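Local coordinates for protein ORF10 (Moritella marina, PDB 6RIW) that probably elongates acyl chains on a carrier protein through the ketosynthase–chain length factor didomain, the part present here, of a polyunsaturated fatty acid synthase, at residues Ala10-Gly15 with Gly93-Lys98; Phe250-Gln255 with Gln398-Lys403; Ile472-His477 with Ala746-Lys751; Met556-Ala561 with Ala646-Ala651. One frame throughout, in Å; residues are numbered along the deposited sequence.

Contact 1: Ala10-Gly15 with Gly93-Lys98; sequences ANLFPG and GLYVTK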
loop_
_atom_site.group_PDB
_atom_site.type_symbol
_atom_site.label_atom_id
_atom_site.label_comp_id
_atom_site.label_asym_id
_atom_site.label_seq_id
_atom_site.Cartn_x
_atom_site.Cartn_y
_atom_site.Cartn_z
ATOM N N ALA A 10 -8.680 16.686 -10.758
ATOM C CA ALA A 10 -7.423 17.405 -10.604
ATOM C C ALA A 10 -6.266 16.470 -10.928
ATOM O O ALA A 10 -6.371 15.244 -10.806
ATOM C CB ALA A 10 -7.279 17.985 -9.200
ATOM N N ASN A 11 -5.145 17.068 -11.323
ATOM C CA ASN A 11 -3.977 16.268 -11.655
ATOM C C ASN A 11 -2.694 16.994 -11.290
ATOM O O ASN A 11 -2.607 18.226 -11.349
ATOM C CB ASN A 11 -3.927 15.936 -13.138
ATOM C CG ASN A 11 -3.841 17.189 -13.999
ATOM O OD1 ASN A 11 -4.783 17.978 -14.022
ATOM N ND2 ASN A 11 -2.706 17.394 -14.677
ATOM N N LEU A 12 -1.681 16.198 -10.951
ATOM C CA LEU A 12 -0.292 16.659 -10.900
ATOM C C LEU A 12 0.476 15.586 -11.650
ATOM O O LEU A 12 0.811 14.539 -11.087
ATOM C CB LEU A 12 0.216 16.858 -9.472
ATOM C CG LEU A 12 1.636 17.389 -9.325
ATOM C CD1 LEU A 12 1.759 18.759 -10.012
ATOM C CD2 LEU A 12 1.966 17.490 -7.832
ATOM N N PHE A 13 0.721 15.839 -12.930
ATOM C CA PHE A 13 1.351 14.902 -13.846
ATOM C C PHE A 13 2.685 15.457 -14.310
ATOM O O PHE A 13 2.919 16.668 -14.224
ATOM C CB PHE A 13 0.474 14.658 -15.085
ATOM C CG PHE A 13 -0.858 14.019 -14.804
ATOM C CD1 PHE A 13 -1.098 13.307 -13.622
ATOM C CD2 PHE A 13 -1.876 14.123 -15.740
ATOM C CE1 PHE A 13 -2.333 12.721 -13.381
ATOM C CE2 PHE A 13 -3.117 13.539 -15.518
ATOM C CZ PHE A 13 -3.348 12.826 -14.332
ATOM N N PRO A 14 3.591 14.611 -14.819
ATOM C CA PRO A 14 4.791 15.158 -15.459
ATOM C C PRO A 14 4.368 16.188 -16.497
ATOM O O PRO A 14 3.543 15.887 -17.370
ATOM C CB PRO A 14 5.459 13.932 -16.095
ATOM C CG PRO A 14 4.967 12.753 -15.252
ATOM C CD PRO A 14 3.575 13.131 -14.814
ATOM N N GLY A 15 4.830 17.430 -16.344
ATOM C CA GLY A 15 4.512 18.488 -17.272
ATOM C C GLY A 15 3.309 19.351 -16.938
ATOM O O GLY A 15 3.171 20.421 -17.541
ATOM N N GLY A 93 -0.754 14.588 -2.865
ATOM C CA GLY A 93 -2.122 14.143 -2.617
ATOM C C GLY A 93 -3.012 15.241 -2.059
ATOM O O GLY A 93 -4.180 15.363 -2.443
ATOM N N LEU A 94 -2.473 16.057 -1.152
ATOM C CA LEU A 94 -3.227 17.206 -0.651
ATOM C C LEU A 94 -3.523 18.206 -1.770
ATOM O O LEU A 94 -4.636 18.749 -1.863
ATOM C CB LEU A 94 -2.437 17.883 0.467
ATOM C CG LEU A 94 -2.392 17.050 1.747
ATOM C CD1 LEU A 94 -1.333 17.601 2.683
ATOM C CD2 LEU A 94 -3.769 17.039 2.401
ATOM N N TYR A 95 -2.535 18.463 -2.621
ATOM C CA TYR A 95 -2.741 19.386 -3.736
ATOM C C TYR A 95 -3.913 18.953 -4.621
ATOM O O TYR A 95 -4.827 19.745 -4.884
ATOM C CB TYR A 95 -1.459 19.497 -4.559
ATOM C CG TYR A 95 -1.672 20.292 -5.846
ATOM C CD1 TYR A 95 -1.804 21.679 -5.798
ATOM C CD2 TYR A 95 -1.751 19.664 -7.086
ATOM C CE1 TYR A 95 -2.006 22.422 -6.949
ATOM C CE2 TYR A 95 -1.967 20.414 -8.273
ATOM C CZ TYR A 95 -2.081 21.795 -8.178
ATOM O OH TYR A 95 -2.292 22.570 -9.296
ATOM N N VAL A 96 -3.904 17.706 -5.108
ATOM C CA VAL A 96 -4.982 17.291 -6.009
ATOM C C VAL A 96 -6.313 17.170 -5.269
ATOM O O VAL A 96 -7.375 17.326 -5.882
ATOM C CB VAL A 96 -4.647 15.989 -6.768
ATOM C CG1 VAL A 96 -3.439 16.227 -7.700
ATOM C CG2 VAL A 96 -4.420 14.800 -5.794
ATOM N N THR A 97 -6.296 16.922 -3.957
ATOM C CA THR A 97 -7.547 16.930 -3.199
ATOM C C THR A 97 -8.171 18.324 -3.181
ATOM O O THR A 97 -9.358 18.487 -3.500
ATOM C CB THR A 97 -7.305 16.428 -1.779
ATOM O OG1 THR A 97 -6.977 15.037 -1.833
ATOM C CG2 THR A 97 -8.583 16.561 -0.951
ATOM N N LYS A 98 -7.387 19.334 -2.808
ATOM C CA LYS A 98 -7.880 20.712 -2.764
ATOM C C LYS A 98 -8.361 21.157 -4.136
ATOM O O LYS A 98 -9.435 21.764 -4.267
ATOM C CB LYS A 98 -6.775 21.650 -2.264
ATOM C CG LYS A 98 -7.229 23.066 -1.890
ATOM C CD LYS A 98 -6.398 23.561 -0.710
ATOM C CE LYS A 98 -6.235 25.063 -0.672
ATOM N NZ LYS A 98 -4.803 25.378 -0.315
#
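Gly93 O is gripped twice by Thr97, through its backbone N at 3.0 Å and through OG1 at 2.9 Å from the opposite face of the carbonyl plane, and this fixes the helical turn whose Tyr95 and Val96 lean on Ala10 and Leu12. Across the contact itself everything is apolar or nearly so. Val96 is the pivot: its CG1 lies beside the backbone N and anti to the carbonyl carbon (chi1 -64°), which points the methyl at the peptide joining Asn11 to Leu12, 3.7 Å from Leu12 N. Ala10, small enough to let the backbones close in, rests CB on the carbonyl oxygen of Val96 at 3.4 Å and meets Val96 CB at 4.1 Å. Tyr95 works differently. The edge of its ring, at CE2, faces Asn11 O lying in the ring plane 3.8 Å away, and its CD2 approaches Leu12 CB obliquely at 4.2 Å. Tyrosine suits this partly exposed place because the flat ring fills the margin of the contact while OH bonds to Gln17 O; a second ring, Phe69, meets it edge-to-face. The segments of strand 4-12 and helix 88-104 run roughly antiparallel, their axes 7.3 Å apart at the closest, so this is helix-on-sheet packing in the first ketosynthase unit, a thiolase-like fold. Strand 259-270, bonded to Ala10 and Leu12 through Met265 and Ala263, also touches Val96. With its polar bonds made inside the helix, within the sheet and at Gln17, the interface depends on the fit of small aliphatic groups and one ring edge rather than on directional bonds.

Contact 2: Phe250-Gln255 with Gln398-Lys403; sequences FDQNSQ and QPLQSK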
loop_
_atom_site.group_PDB
_atom_site.type_symbol
_atom_site.label_atom_id
_atom_site.label_comp_id
_atom_site.label_asym_id
_atom_site.label_seq_id
_atom_site.Cartn_x
_atom_site.Cartn_y
_atom_site.Cartn_z
ATOM N N PHE A 250 2.447 0.585 -28.142
ATOM C CA PHE A 250 1.836 0.064 -29.369
ATOM C C PHE A 250 2.828 -0.019 -30.532
ATOM O O PHE A 250 2.446 -0.513 -31.603
ATOM C CB PHE A 250 0.615 0.876 -29.828
ATOM C CG PHE A 250 -0.592 0.714 -28.945
ATOM C CD1 PHE A 250 -1.097 -0.542 -28.669
ATOM C CD2 PHE A 250 -1.213 1.823 -28.393
ATOM C CE1 PHE A 250 -2.224 -0.704 -27.860
ATOM C CE2 PHE A 250 -2.335 1.672 -27.581
ATOM C CZ PHE A 250 -2.833 0.397 -27.316
ATOM N N ASP A 251 4.067 0.445 -30.379
ATOM C CA ASP A 251 5.005 0.485 -31.496
ATOM C C ASP A 251 5.848 -0.784 -31.540
ATOM O O ASP A 251 6.306 -1.275 -30.508
ATOM C CB ASP A 251 5.913 1.717 -31.405
ATOM C CG ASP A 251 6.727 1.938 -32.685
ATOM O OD1 ASP A 251 7.749 1.240 -32.864
ATOM O OD2 ASP A 251 6.338 2.802 -33.506
ATOM N N GLN A 252 6.045 -1.311 -32.761
ATOM C CA GLN A 252 6.824 -2.533 -32.949
ATOM C C GLN A 252 8.228 -2.430 -32.361
ATOM O O GLN A 252 8.804 -3.446 -31.955
ATOM C CB GLN A 252 6.940 -2.873 -34.442
ATOM C CG GLN A 252 5.655 -3.268 -35.132
ATOM C CD GLN A 252 5.875 -3.548 -36.617
ATOM O OE1 GLN A 252 6.942 -4.022 -37.013
ATOM N NE2 GLN A 252 4.876 -3.234 -37.442
ATOM N N ASN A 253 8.804 -1.232 -32.321
ATOM C CA ASN A 253 10.196 -1.071 -31.909
ATOM C C ASN A 253 10.360 -0.831 -30.410
ATOM O O ASN A 253 11.499 -0.778 -29.928
ATOM C CB ASN A 253 10.852 0.090 -32.678
ATOM C CG ASN A 253 10.744 -0.069 -34.188
ATOM O OD1 ASN A 253 11.444 -0.889 -34.787
ATOM N ND2 ASN A 253 9.864 0.721 -34.813
ATOM N N SER A 254 9.256 -0.673 -29.678
ATOM C CA SER A 254 9.322 -0.474 -28.234
ATOM C C SER A 254 9.922 -1.695 -27.555
ATOM O O SER A 254 9.541 -2.834 -27.841
ATOM C CB SER A 254 7.920 -0.212 -27.671
ATOM O OG SER A 254 7.990 0.254 -26.321
ATOM N N GLN A 255 10.857 -1.467 -26.633
ATOM C CA GLN A 255 11.442 -2.588 -25.908
ATOM C C GLN A 255 11.228 -2.530 -24.397
ATOM O O GLN A 255 11.832 -3.325 -23.672
ATOM C CB GLN A 255 12.931 -2.698 -26.231
ATOM C CG GLN A 255 13.157 -3.159 -27.658
ATOM C CD GLN A 255 14.603 -3.467 -27.953
ATOM O OE1 GLN A 255 15.498 -3.127 -27.171
ATOM N NE2 GLN A 255 14.848 -4.109 -29.096
ATOM N N GLN A 398 5.453 2.679 -36.286
ATOM C CA GLN A 398 5.215 1.366 -36.886
ATOM C C GLN A 398 4.399 0.528 -35.909
ATOM O O GLN A 398 4.959 -0.189 -35.069
ATOM C CB GLN A 398 6.531 0.683 -37.251
ATOM C CG GLN A 398 7.224 1.342 -38.451
ATOM C CD GLN A 398 8.688 0.971 -38.565
ATOM O OE1 GLN A 398 9.303 0.505 -37.600
ATOM N NE2 GLN A 398 9.265 1.190 -39.744
ATOM N N PRO A 399 3.072 0.571 -36.010
ATOM C CA PRO A 399 2.222 -0.033 -34.971
ATOM C C PRO A 399 2.183 -1.555 -35.006
ATOM O O PRO A 399 2.262 -2.186 -36.062
ATOM C CB PRO A 399 0.833 0.544 -35.271
ATOM C CG PRO A 399 1.061 1.694 -36.206
ATOM C CD PRO A 399 2.300 1.375 -36.968
ATOM N N LEU A 400 2.018 -2.149 -33.823
ATOM C CA LEU A 400 1.745 -3.576 -33.753
ATOM C C LEU A 400 0.367 -3.870 -34.339
ATOM O O LEU A 400 -0.452 -2.975 -34.558
ATOM C CB LEU A 400 1.800 -4.084 -32.311
ATOM C CG LEU A 400 3.046 -3.857 -31.453
ATOM C CD1 LEU A 400 2.659 -3.977 -29.986
ATOM C CD2 LEU A 400 4.131 -4.852 -31.791
ATOM N N GLN A 401 0.115 -5.148 -34.605
ATOM C CA GLN A 401 -1.239 -5.626 -34.847
ATOM C C GLN A 401 -1.535 -6.757 -33.873
ATOM O O GLN A 401 -0.619 -7.387 -33.338
ATOM C CB GLN A 401 -1.427 -6.105 -36.291
ATOM C CG GLN A 401 -1.016 -7.546 -36.477
ATOM C CD GLN A 401 -0.946 -7.955 -37.938
ATOM O OE1 GLN A 401 -1.439 -7.246 -38.816
ATOM N NE2 GLN A 401 -0.323 -9.100 -38.201
ATOM N N SER A 402 -2.826 -6.996 -33.618
ATOM C CA SER A 402 -3.186 -8.072 -32.702
ATOM C C SER A 402 -2.825 -9.428 -33.317
ATOM O O SER A 402 -2.431 -9.529 -34.485
ATOM C CB SER A 402 -4.676 -8.031 -32.338
ATOM O OG SER A 402 -5.519 -7.936 -33.475
ATOM N N LYS A 403 -2.959 -10.482 -32.509
ATOM C CA LYS A 403 -2.517 -11.809 -32.936
ATOM C C LYS A 403 -3.052 -12.178 -34.319
ATOM O O LYS A 403 -2.297 -12.656 -35.172
ATOM C CB LYS A 403 -2.935 -12.860 -31.904
ATOM C CG LYS A 403 -2.330 -14.245 -32.137
ATOM C CD LYS A 403 -2.792 -15.252 -31.082
ATOM C CE LYS A 403 -2.571 -16.693 -31.556
ATOM N NZ LYS A 403 -1.509 -17.422 -30.782
#
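Asp251 and Pro399 form a single backbone bridge that is the tight part of this contact between two loops. Its flanking residues carry the bonds: Leu400 N gives to Phe250 O at 2.8 Å and Gln252 N gives to Gln398 O, also at 2.8 Å, both nearly straight. A proline suits the middle position because the bridge asks for no N-H there, and its CA still lies 3.4 Å from Phe250 O. Asp251 adds a third link. With CG anti to its own backbone N (chi1 -169°), the carboxylate swings back so that OD2 takes Gln398 N at 2.9 Å from above the carboxylate plane, and OD2 also accepts from Lys397 N. On the flank beside helix 336-350, Leu400 CD2 packs on Gln252 CA at 3.7 Å, while the same side chain touches Asp339 and Leu343 of that helix. The solvent side is looser and made of exposed amides. Gln252 reaches out fully extended, and NE2 meets Pro399 O at 3.1 Å, well above the carbonyl plane; Asn253 ND2 gives to Gln398 OE1 at 2.9 Å, the two amide planes 38° apart. Long amides suit such a rim, where they can bond to each other or to water. Asp251 OD1 accepts from Asn253 N at 2.7 Å. Were Asp251 an alanine, Gln398 N and Asn253 N would probably lose the carboxylate they share, and the turn could shift. Ser254 N also bonds back to Asp251 O: an Asx turn laid over a type I beta turn, here docked to a second loop of the first ketosynthase unit.

Contact 3: Ile472-His477 with Ala746-Lys751; sequences IGMDSH and AAIVVK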
loop_
_atom_site.group_PDB
_atom_site.type_symbol
_atom_site.label_atom_id
_atom_site.label_comp_id
_atom_site.label_asym_id
_atom_site.label_seq_id
_atom_site.Cartn_x
_atom_site.Cartn_y
_atom_site.Cartn_z
ATOM N N ILE A 472 -15.545 -18.118 9.043
ATOM C CA ILE A 472 -15.586 -19.564 8.831
ATOM C C ILE A 472 -14.206 -20.188 8.700
ATOM O O ILE A 472 -14.100 -21.420 8.604
ATOM C CB ILE A 472 -16.443 -19.922 7.597
ATOM C CG1 ILE A 472 -15.829 -19.313 6.323
ATOM C CG2 ILE A 472 -17.834 -19.373 7.766
ATOM C CD1 ILE A 472 -16.544 -19.732 5.049
ATOM N N GLY A 473 -13.137 -19.407 8.718
ATOM C CA GLY A 473 -11.825 -19.994 8.620
ATOM C C GLY A 473 -10.860 -19.003 9.232
ATOM O O GLY A 473 -11.082 -17.800 9.060
ATOM N N MET A 474 -9.864 -19.470 9.992
ATOM C CA MET A 474 -8.903 -18.588 10.656
ATOM C C MET A 474 -7.551 -19.286 10.770
ATOM O O MET A 474 -7.475 -20.516 10.908
ATOM C CB MET A 474 -9.348 -18.167 12.073
ATOM C CG MET A 474 -10.750 -17.565 12.198
ATOM S SD MET A 474 -11.055 -16.674 13.737
ATOM C CE MET A 474 -10.923 -17.966 14.957
ATOM N N ASP A 475 -6.482 -18.482 10.756
ATOM C CA ASP A 475 -5.168 -18.946 11.201
ATOM C C ASP A 475 -4.382 -17.753 11.735
ATOM O O ASP A 475 -4.659 -16.603 11.390
ATOM C CB ASP A 475 -4.385 -19.660 10.095
ATOM C CG ASP A 475 -3.116 -20.372 10.632
ATOM O OD1 ASP A 475 -3.126 -20.902 11.773
ATOM O OD2 ASP A 475 -2.095 -20.386 9.912
ATOM N N SER A 476 -3.395 -18.039 12.583
ATOM C CA SER A 476 -2.664 -16.976 13.256
ATOM C C SER A 476 -1.230 -17.407 13.517
ATOM O O SER A 476 -0.968 -18.563 13.861
ATOM C CB SER A 476 -3.343 -16.613 14.577
ATOM O OG SER A 476 -3.346 -17.739 15.446
ATOM N N HIS A 477 -0.315 -16.456 13.415
ATOM C CA HIS A 477 1.091 -16.674 13.765
ATOM C C HIS A 477 1.575 -15.401 14.463
ATOM O O HIS A 477 1.967 -14.433 13.802
ATOM C CB HIS A 477 1.888 -17.003 12.515
ATOM C CG HIS A 477 3.298 -17.415 12.791
ATOM N ND1 HIS A 477 4.051 -18.119 11.878
ATOM C CD2 HIS A 477 4.093 -17.220 13.867
ATOM C CE1 HIS A 477 5.253 -18.338 12.381
ATOM N NE2 HIS A 477 5.308 -17.804 13.586
ATOM N N ALA A 746 -1.943 -12.916 10.471
ATOM C CA ALA A 746 -3.105 -13.762 10.713
ATOM C C ALA A 746 -4.099 -13.538 9.588
ATOM O O ALA A 746 -3.994 -12.562 8.828
ATOM C CB ALA A 746 -3.731 -13.466 12.096
ATOM N N ALA A 747 -5.068 -14.455 9.471
ATOM C CA ALA A 747 -6.021 -14.354 8.378
ATOM C C ALA A 747 -7.344 -14.965 8.797
ATOM O O ALA A 747 -7.393 -15.842 9.675
ATOM C CB ALA A 747 -5.508 -15.043 7.090
ATOM N N ILE A 748 -8.426 -14.452 8.194
ATOM C CA ILE A 748 -9.767 -14.992 8.384
ATOM C C ILE A 748 -10.435 -15.086 7.022
ATOM O O ILE A 748 -10.070 -14.396 6.069
ATOM C CB ILE A 748 -10.640 -14.139 9.341
ATOM C CG1 ILE A 748 -10.865 -12.728 8.801
ATOM C CG2 ILE A 748 -10.068 -14.146 10.756
ATOM C CD1 ILE A 748 -11.854 -11.895 9.683
ATOM N N VAL A 749 -11.416 -15.977 6.935
ATOM C CA VAL A 749 -12.279 -16.103 5.770
ATOM C C VAL A 749 -13.669 -15.707 6.222
ATOM O O VAL A 749 -14.145 -16.201 7.249
ATOM C CB VAL A 749 -12.285 -17.536 5.210
ATOM C CG1 VAL A 749 -13.304 -17.643 4.075
ATOM C CG2 VAL A 749 -10.886 -17.979 4.762
ATOM N N VAL A 750 -14.312 -14.813 5.473
ATOM C CA VAL A 750 -15.657 -14.369 5.796
ATOM C C VAL A 750 -16.576 -14.624 4.602
ATOM O O VAL A 750 -16.176 -14.536 3.436
ATOM C CB VAL A 750 -15.712 -12.883 6.233
ATOM C CG1 VAL A 750 -14.972 -12.677 7.564
ATOM C CG2 VAL A 750 -15.162 -11.932 5.127
ATOM N N LYS A 751 -17.827 -14.940 4.911
ATOM C CA LYS A 751 -18.912 -15.043 3.945
ATOM C C LYS A 751 -20.136 -14.389 4.558
ATOM O O LYS A 751 -20.227 -14.279 5.788
ATOM C CB LYS A 751 -19.236 -16.509 3.616
ATOM C CG LYS A 751 -18.312 -17.186 2.595
ATOM C CD LYS A 751 -18.899 -18.581 2.287
ATOM C CE LYS A 751 -18.206 -19.312 1.164
ATOM N NZ LYS A 751 -18.864 -20.651 0.982
#
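Met474 and Ile748 face each other as a non-hydrogen-bonded pair on neighbouring antiparallel strands, 469-478 and 741-752, of the second thiolase-like unit, presumably the chain length factor. Backbone bonds come first. Asp475 and Ala747 exchange two, Asp475 N to Ala747 O at 3.0 Å and Ala747 N to Asp475 O at 2.9 Å; farther along, Ile472 N gives to Val749 O and Val749 N to Gly473 O. Between them weaker CA-H...O contacts fill in, with Met474 CA 3.3 Å from Ala747 O. The apolar contacts divide by face. On the side of Met474, Ser476, Ala746 and Ile748, Met474 CG lies across Ile748 CG2 at 3.8 Å and the small CB atoms of Ser476 and Ala746 stand 4.0 Å apart; helix 841-854 covers this face through Met843, Ile847 and Leu851. The other face carries Asp475, Ala747 and Val749, and meets helix 552-567. Gly473 suits its place, because a CB there would press on Val749 CG2. The charged group is handled separately: buried Asp475 binds Asn563 with OD2 and Leu484 N with OD1, so its carboxylate ties the strand to helix 552-567 and to the start of helix 484-492. Beyond Gly473, Ile472 has CG1 between its backbone N and carbonyl carbon (chi1 62°), which turns the branch toward the partner strand. There CG1 meets Val749 CG1 at 3.8 Å, and the terminal CD1 lies against the aliphatic part of the extended Lys751 chain, 3.8 Å from its CD.

Contact 4: Met556-Ala561 with Ala646-Ala651; sequences MMMQVA and ASRISA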
loop_
_atom_site.group_PDB
_atom_site.type_symbol
_atom_site.label_atom_id
_atom_site.label_comp_id
_atom_site.label_asym_id
_atom_site.label_seq_id
_atom_site.Cartn_x
_atom_site.Cartn_y
_atom_site.Cartn_z
ATOM N N MET A 556 5.000 -14.889 5.491
ATOM C CA MET A 556 4.117 -15.020 6.649
ATOM C C MET A 556 2.661 -14.853 6.258
ATOM O O MET A 556 1.803 -15.613 6.727
ATOM C CB MET A 556 4.471 -13.996 7.724
ATOM C CG MET A 556 5.789 -14.238 8.390
ATOM S SD MET A 556 5.595 -15.269 9.850
ATOM C CE MET A 556 4.714 -14.160 10.947
ATOM N N MET A 557 2.356 -13.838 5.430
ATOM C CA MET A 557 0.979 -13.608 4.999
ATOM C C MET A 557 0.469 -14.786 4.176
ATOM O O MET A 557 -0.684 -15.214 4.319
ATOM C CB MET A 557 0.885 -12.312 4.178
ATOM C CG MET A 557 -0.454 -12.143 3.430
ATOM S SD MET A 557 -0.411 -12.817 1.732
ATOM C CE MET A 557 -2.164 -13.014 1.401
ATOM N N MET A 558 1.316 -15.322 3.309
ATOM C CA MET A 558 0.871 -16.392 2.421
ATOM C C MET A 558 0.515 -17.640 3.211
ATOM O O MET A 558 -0.476 -18.315 2.909
ATOM C CB MET A 558 1.963 -16.698 1.397
ATOM C CG MET A 558 2.079 -15.631 0.317
ATOM S SD MET A 558 3.764 -15.637 -0.328
ATOM C CE MET A 558 3.635 -17.068 -1.387
ATOM N N GLN A 559 1.325 -17.969 4.221
ATOM C CA GLN A 559 1.075 -19.171 5.011
ATOM C C GLN A 559 -0.231 -19.068 5.798
ATOM O O GLN A 559 -1.026 -20.016 5.805
ATOM C CB GLN A 559 2.244 -19.434 5.955
ATOM C CG GLN A 559 2.143 -20.726 6.708
ATOM C CD GLN A 559 3.497 -21.197 7.196
ATOM O OE1 GLN A 559 4.065 -20.617 8.121
ATOM N NE2 GLN A 559 4.031 -22.239 6.556
ATOM N N VAL A 560 -0.474 -17.939 6.483
ATOM C CA VAL A 560 -1.697 -17.865 7.285
ATOM C C VAL A 560 -2.926 -17.791 6.386
ATOM O O VAL A 560 -3.976 -18.360 6.715
ATOM C CB VAL A 560 -1.667 -16.702 8.304
ATOM C CG1 VAL A 560 -0.554 -16.901 9.336
ATOM C CG2 VAL A 560 -1.555 -15.305 7.616
ATOM N N ALA A 561 -2.824 -17.099 5.247
ATOM C CA ALA A 561 -3.967 -16.997 4.339
ATOM C C ALA A 561 -4.319 -18.358 3.756
ATOM O O ALA A 561 -5.497 -18.730 3.683
ATOM C CB ALA A 561 -3.679 -16.015 3.193
ATOM N N ALA A 646 -0.910 -10.545 -2.011
ATOM C CA ALA A 646 -2.299 -10.962 -2.220
ATOM C C ALA A 646 -2.436 -11.763 -3.513
ATOM O O ALA A 646 -3.111 -12.802 -3.545
ATOM C CB ALA A 646 -3.230 -9.740 -2.253
ATOM N N SER A 647 -1.785 -11.297 -4.582
ATOM C CA SER A 647 -1.793 -12.006 -5.869
ATOM C C SER A 647 -1.241 -13.415 -5.765
ATOM O O SER A 647 -1.689 -14.305 -6.498
ATOM C CB SER A 647 -0.950 -11.244 -6.893
ATOM O OG SER A 647 -1.600 -10.042 -7.236
ATOM N N ARG A 648 -0.253 -13.639 -4.901
ATOM C CA ARG A 648 0.348 -14.969 -4.831
ATOM C C ARG A 648 -0.648 -15.996 -4.309
ATOM O O ARG A 648 -0.619 -17.166 -4.728
ATOM C CB ARG A 648 1.590 -14.955 -3.939
ATOM C CG ARG A 648 2.810 -14.296 -4.576
ATOM C CD ARG A 648 4.006 -14.407 -3.642
ATOM N NE ARG A 648 4.873 -13.238 -3.736
ATOM C CZ ARG A 648 5.823 -13.085 -4.655
ATOM N NH1 ARG A 648 6.038 -14.040 -5.563
ATOM N NH2 ARG A 648 6.558 -11.977 -4.667
ATOM N N ILE A 649 -1.527 -15.574 -3.396
ATOM C CA ILE A 649 -2.591 -16.454 -2.912
ATOM C C ILE A 649 -3.620 -16.692 -4.014
ATOM O O ILE A 649 -4.015 -17.836 -4.275
ATOM C CB ILE A 649 -3.236 -15.861 -1.644
ATOM C CG1 ILE A 649 -2.315 -16.083 -0.448
ATOM C CG2 ILE A 649 -4.651 -16.465 -1.394
ATOM C CD1 ILE A 649 -2.061 -17.580 -0.144
ATOM N N SER A 650 -4.040 -15.621 -4.700
ATOM C CA SER A 650 -4.969 -15.776 -5.828
ATOM C C SER A 650 -4.393 -16.650 -6.931
ATOM O O SER A 650 -5.144 -17.364 -7.615
ATOM C CB SER A 650 -5.336 -14.418 -6.425
ATOM O OG SER A 650 -5.904 -13.576 -5.436
ATOM N N ALA A 651 -3.079 -16.587 -7.152
ATOM C CA ALA A 651 -2.494 -17.445 -8.179
ATOM C C ALA A 651 -2.422 -18.893 -7.704
ATOM O O ALA A 651 -2.662 -19.820 -8.488
ATOM C CB ALA A 651 -1.109 -16.932 -8.591
#
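Met557 sets CG anti to its backbone N (chi1 168°) and then bends, bringing CE to within 3.6 Å of Ile649 CG1, while Met558 bends at its sulfur (chi3 78°) and lays CE against Arg648 CD at 3.5 Å. Flexible, unbranched methionines suit this crossing, since each can bend its end to fit what the other helix offers. Ile649 is the centre of the packing: CG1 rests on Met557 CE and, at 3.9 Å, on Ala561 CB, whose smallness lets the isoleucine approach, and CD1 touches Met558 O at 3.5 Å. A glycine in place of Ile649 would probably open a gap under Met557 CE and Ala561 CB and set the methionine end free to turn. Arg648 offers its aliphatic chain to the methionine and keeps its charged end for others: NE bonds to Gln554 OE1 and NH2 to Thr638 OG1, so the guanidinium is held at the margin. Segments 556-561 and 646-651, on helices 552-567 and 642-653, run at 40° to each other, their axes 9.6 Å apart. Around them, strand 576-581 lies against both helices through Val580 and Val578, Val560 turns the far side of helix 552-567 to strands 469-478 and 741-752, and Ser647 bonds to Gly441 O of the first ketosynthase unit, placing helix 642-653 beside it.

How the contacts relate
Contacts 1, 3 and 4 are buried, whereas contact 2 lies partly at the surface, and its chemistry follows: backbone bonds, a carboxylate and exposed amides hold two loops together. Contact 1 joins a helix to a strand by small aliphatic groups and a ring edge, contact 4 joins two helices by methionine and isoleucine, and contact 3 relies mainly on backbone bonds between strands. Contacts 1 and 2 belong to the first ketosynthase unit, about 17 Å apart at their nearest atoms; contacts 3 and 4 belong to the second thiolase-like unit, presumably the chain length factor. The latter two touch: Val560 of helix 552-567 packs on Asp475, Ala746 and Ala747, so one helix serves both. Strands 4-12 and 469-478 open their respective units.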